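Local coordinates for lactococcal prophage ps3 protein 05 (Staphylococcus epidermidis ATCC 12228, PDB 3G8W) that probably transfers an acetyl group from acetyl-coenzyme A to an acceptor that is not established, as a member of the GNAT acetyltransferase family, at residues 148-152 and 153-157; 127-130 and 131-135. One frame throughout, in Å; residues are numbered along the deposited sequence.

Interaction 1: residues 148-152 and 153-157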
# COMPACT_ATOMS: atom_id res chain seq x y z
N SER B 148 9.82 8.78 1.69
CA SER B 148 8.95 9.94 1.64
C SER B 148 9.74 11.08 1.10
O SER B 148 10.92 11.25 1.45
CB SER B 148 8.45 10.32 3.03
OG SER B 148 7.45 9.39 3.48
N LYS B 149 9.10 11.86 0.23
CA LYS B 149 9.72 13.05 -0.31
C LYS B 149 8.84 14.23 0.09
O LYS B 149 7.62 14.15 -0.01
CB LYS B 149 9.84 12.95 -1.83
CG LYS B 149 10.81 13.92 -2.45
CD LYS B 149 10.73 13.88 -3.97
CE LYS B 149 11.53 15.01 -4.58
NZ LYS B 149 11.26 15.14 -6.02
N ILE B 150 9.47 15.29 0.58
CA ILE B 150 8.79 16.55 0.89
C ILE B 150 9.51 17.68 0.15
O ILE B 150 10.73 17.79 0.19
CB ILE B 150 8.73 16.80 2.42
CG1 ILE B 150 7.49 16.13 3.02
CG2 ILE B 150 8.69 18.28 2.75
CD1 ILE B 150 7.74 14.85 3.83
N GLY B 151 8.74 18.53 -0.54
CA GLY B 151 9.32 19.57 -1.39
C GLY B 151 10.27 18.80 -2.26
O GLY B 151 9.86 17.84 -2.93
N ASN B 152 11.55 19.16 -2.23
CA ASN B 152 12.54 18.24 -2.78
C ASN B 152 13.59 17.78 -1.75
O ASN B 152 14.79 17.85 -1.98
CB ASN B 152 13.13 18.72 -4.11
CG ASN B 152 13.54 20.14 -4.08
OD1 ASN B 152 14.28 20.56 -3.20
ND2 ASN B 152 13.08 20.92 -5.06
N GLU B 153 13.08 17.28 -0.63
CA GLU B 153 13.87 16.86 0.51
C GLU B 153 13.35 15.47 0.88
O GLU B 153 12.13 15.30 1.01
CB GLU B 153 13.62 17.84 1.65
CG GLU B 153 14.85 18.29 2.42
CD GLU B 153 15.08 17.46 3.67
OE1 GLU B 153 16.03 17.78 4.41
OE2 GLU B 153 14.30 16.50 3.91
N TYR B 154 14.24 14.49 1.04
CA TYR B 154 13.82 13.07 1.23
C TYR B 154 13.89 12.55 2.66
O TYR B 154 14.61 13.07 3.47
CB TYR B 154 14.64 12.13 0.34
CG TYR B 154 14.47 12.32 -1.16
CD1 TYR B 154 13.60 11.50 -1.89
CD2 TYR B 154 15.19 13.30 -1.83
CE1 TYR B 154 13.46 11.65 -3.24
CE2 TYR B 154 15.05 13.47 -3.19
CZ TYR B 154 14.19 12.65 -3.89
OH TYR B 154 14.06 12.83 -5.23
N PHE B 155 13.15 11.49 2.95
CA PHE B 155 13.17 10.85 4.26
C PHE B 155 13.12 9.33 4.18
O PHE B 155 12.29 8.76 3.48
CB PHE B 155 12.01 11.36 5.12
CG PHE B 155 11.97 12.85 5.23
CD1 PHE B 155 12.70 13.49 6.23
CD2 PHE B 155 11.26 13.60 4.30
CE1 PHE B 155 12.72 14.89 6.32
CE2 PHE B 155 11.26 15.00 4.38
CZ PHE B 155 11.99 15.65 5.39
N ASP B 156 14.03 8.68 4.89
CA ASP B 156 14.05 7.22 5.01
C ASP B 156 12.99 6.72 5.99
O ASP B 156 12.58 7.44 6.90
CB ASP B 156 15.43 6.73 5.44
CG ASP B 156 16.51 7.14 4.48
OD1 ASP B 156 16.23 7.42 3.30
OD2 ASP B 156 17.67 7.19 4.93
N GLU B 157 12.54 5.48 5.83
CA GLU B 157 11.59 4.96 6.79
C GLU B 157 11.95 3.56 7.23
O GLU B 157 12.50 2.77 6.45
CB GLU B 157 10.13 5.01 6.27
CG GLU B 157 9.47 6.41 6.37
CD GLU B 157 8.06 6.49 5.75
OE1 GLU B 157 7.42 7.58 5.81
OE2 GLU B 157 7.59 5.48 5.19
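Lys149 and Tyr154 face each other as a non-hydrogen-bonded antiparallel pair, and their side chains run side by side. With CG anti to the backbone N (chi1 -163°) and the chain extended beyond it, the lysine lays its methylenes along the phenol ring. Its CG stands 3.8 Å from the ring centroid and over one face, toward the rim, a CH-pi contact. Further out, Lys149 CE reaches 3.4 Å from Tyr154 OH. On the other face of the ladder the contacts run diagonally: Ile150 CD1 meets Phe155 CE2 at 3.6 Å, the two side chains crossing at about a right angle, while Ser148 OG donates to Glu157 OE1 across 3.0 Å, arriving from above the carboxylate plane.

These contacts decorate a tight beta hairpin, the pair of strands at one edge of the GNAT sheet within this chain. Gly151 and Asn152 make the two-residue turn, and the positive phi of Gly151 (53°) is one that favours glycine. Next to the turn, Ile150 and Glu153 bond reciprocally through their backbones, with Ile150 N to Glu153 O at 2.7 Å. One hydrogen-bonded pair further on, Ser148 N donates to Phe155 O over 3.1 Å, and Phe155 N returns a bond to Ser148 O.

Beyond this shell, Tyr34 of helix 30-37 touches Ile150, Glu30 touches Phe155, and Trp31 touches Glu157. On the Lys149 and Tyr154 face the second subunit takes over: its Glu116 forms a salt bridge with Lys149 NZ through OE2 and accepts a hydrogen bond from Tyr154 OH at OE1. The backbone of Lys149 also hydrogen-bonds to that subunit.

Interaction 2: residues 127-130 and 131-135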
# COMPACT_ATOMS: atom_id res chain seq x y z
N ILE B 127 13.13 8.72 16.55
CA ILE B 127 13.50 7.75 17.59
C ILE B 127 12.47 7.60 18.73
O ILE B 127 12.14 6.47 19.11
CB ILE B 127 14.96 7.93 18.11
CG1 ILE B 127 15.16 9.31 18.75
CG2 ILE B 127 15.96 7.69 16.97
CD1 ILE B 127 14.34 10.50 18.13
N SER B 128 11.89 8.68 19.25
CA SER B 128 10.81 8.47 20.21
C SER B 128 9.75 7.43 19.74
O SER B 128 9.37 6.55 20.52
CB SER B 128 10.16 9.78 20.70
OG SER B 128 9.62 10.53 19.63
N ALA B 129 9.32 7.53 18.48
CA ALA B 129 8.33 6.62 17.90
C ALA B 129 8.81 5.16 17.73
O ALA B 129 8.04 4.21 17.96
CB ALA B 129 7.82 7.16 16.55
N LYS B 130 10.07 5.00 17.30
CA LYS B 130 10.66 3.67 17.17
C LYS B 130 10.66 2.96 18.51
O LYS B 130 10.26 1.80 18.61
CB LYS B 130 12.08 3.73 16.59
CG LYS B 130 12.12 3.50 15.05
CD LYS B 130 13.36 2.68 14.64
CE LYS B 130 14.47 3.59 14.10
NZ LYS B 130 14.12 4.07 12.71
N VAL B 131 11.10 3.70 19.53
CA VAL B 131 11.09 3.25 20.91
C VAL B 131 9.66 2.95 21.41
O VAL B 131 9.39 1.88 21.99
CB VAL B 131 11.75 4.30 21.84
CG1 VAL B 131 11.68 3.84 23.27
CG2 VAL B 131 13.19 4.52 21.43
N PHE B 132 8.73 3.86 21.20
CA PHE B 132 7.38 3.58 21.58
C PHE B 132 6.84 2.28 20.95
O PHE B 132 6.46 1.34 21.68
CB PHE B 132 6.48 4.75 21.26
CG PHE B 132 5.06 4.56 21.70
CD1 PHE B 132 4.74 4.58 23.05
CD2 PHE B 132 4.05 4.36 20.75
CE1 PHE B 132 3.43 4.40 23.46
CE2 PHE B 132 2.71 4.17 21.14
CZ PHE B 132 2.39 4.19 22.49
N PHE B 133 6.82 2.19 19.62
CA PHE B 133 6.13 1.06 18.96
C PHE B 133 6.87 -0.20 19.19
O PHE B 133 6.32 -1.29 19.21
CB PHE B 133 5.90 1.31 17.47
CG PHE B 133 4.83 2.32 17.22
CD1 PHE B 133 3.48 1.94 17.27
CD2 PHE B 133 5.16 3.67 17.00
CE1 PHE B 133 2.46 2.88 17.09
CE2 PHE B 133 4.17 4.61 16.79
CZ PHE B 133 2.80 4.23 16.84
N SER B 134 8.14 -0.03 19.41
CA SER B 134 9.00 -1.13 19.61
C SER B 134 8.65 -1.72 20.98
O SER B 134 8.60 -2.93 21.18
CB SER B 134 10.39 -0.60 19.55
OG SER B 134 11.23 -1.53 20.11
N SER B 135 8.35 -0.83 21.91
CA SER B 135 8.06 -1.23 23.27
C SER B 135 6.71 -1.92 23.30
O SER B 135 6.40 -2.65 24.24
CB SER B 135 8.05 -0.02 24.17
OG SER B 135 6.75 0.47 24.31
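Ala129 and Phe133, one helical turn apart, show how an aromatic side chain is set against the backbone of its own helix. The main-chain bond comes first: Phe133 N donates to Ala129 O over 2.9 Å, almost straight at 176°. The side chain starts with CB beyond the carbonyl oxygen, 3.6 Å from Ala129 O. CG stands anti to its own carbonyl carbon, beside the backbone N (chi1 -73°), which keeps it at 3.8 Å from Ala129 O and presents one edge of the ring to that oxygen. Phe133 CD2, at this edge, comes to 3.1 Å from Ala129 O and also lies 4.4 Å from Ala129 CB, and CE2 is the last ring atom near the carbonyl. One face of the ring is taken by the preceding residue: Phe132 CD2 sits over its centre, 3.8 Å above the plane, while Phe133 CD2 in turn lies in the plane of the Phe132 ring, at its edge.

Similar backbone bonds join Val131 to Ile127 and Phe132 to Ser128, so consecutive turns are tied. Further along, Ser135 OG turns back to Phe132 O at 2.8 Å, in the carbonyl plane and on a lone pair, and also bonds Arg100.

Asn126 OD1 receives both Ala129 N and Ser128 OG at the start of the helix, and Lys130 NZ reaches Asn158 OD1. Helix 127-136 lies with Phe133 and Ala129 on Ile122 of strand 117-123, Phe133 also on Ile120, and with both phenylalanines on Ile103 of helix 96-112.

How the interactions relate
Both contacts are local and partly buried, yet they hold different elements: interaction 1 closes a hairpin far from the centre of the chain, while interaction 2 ties successive turns of a helix laid on the sheet. Helix 127-136 leads directly into strand 139-150, whose far end forms the first half of the hairpin, so the two follow in series, with centres 21 Å apart and no touching atoms. Their chemistry follows their place. The helix turns its two buried phenylalanines onto the sheet and helix 96-112 and leaves several serines exposed, whereas the hairpin mixes ladder bonds with charged and aromatic groups, one face meeting helix 30-37 and the other the second subunit.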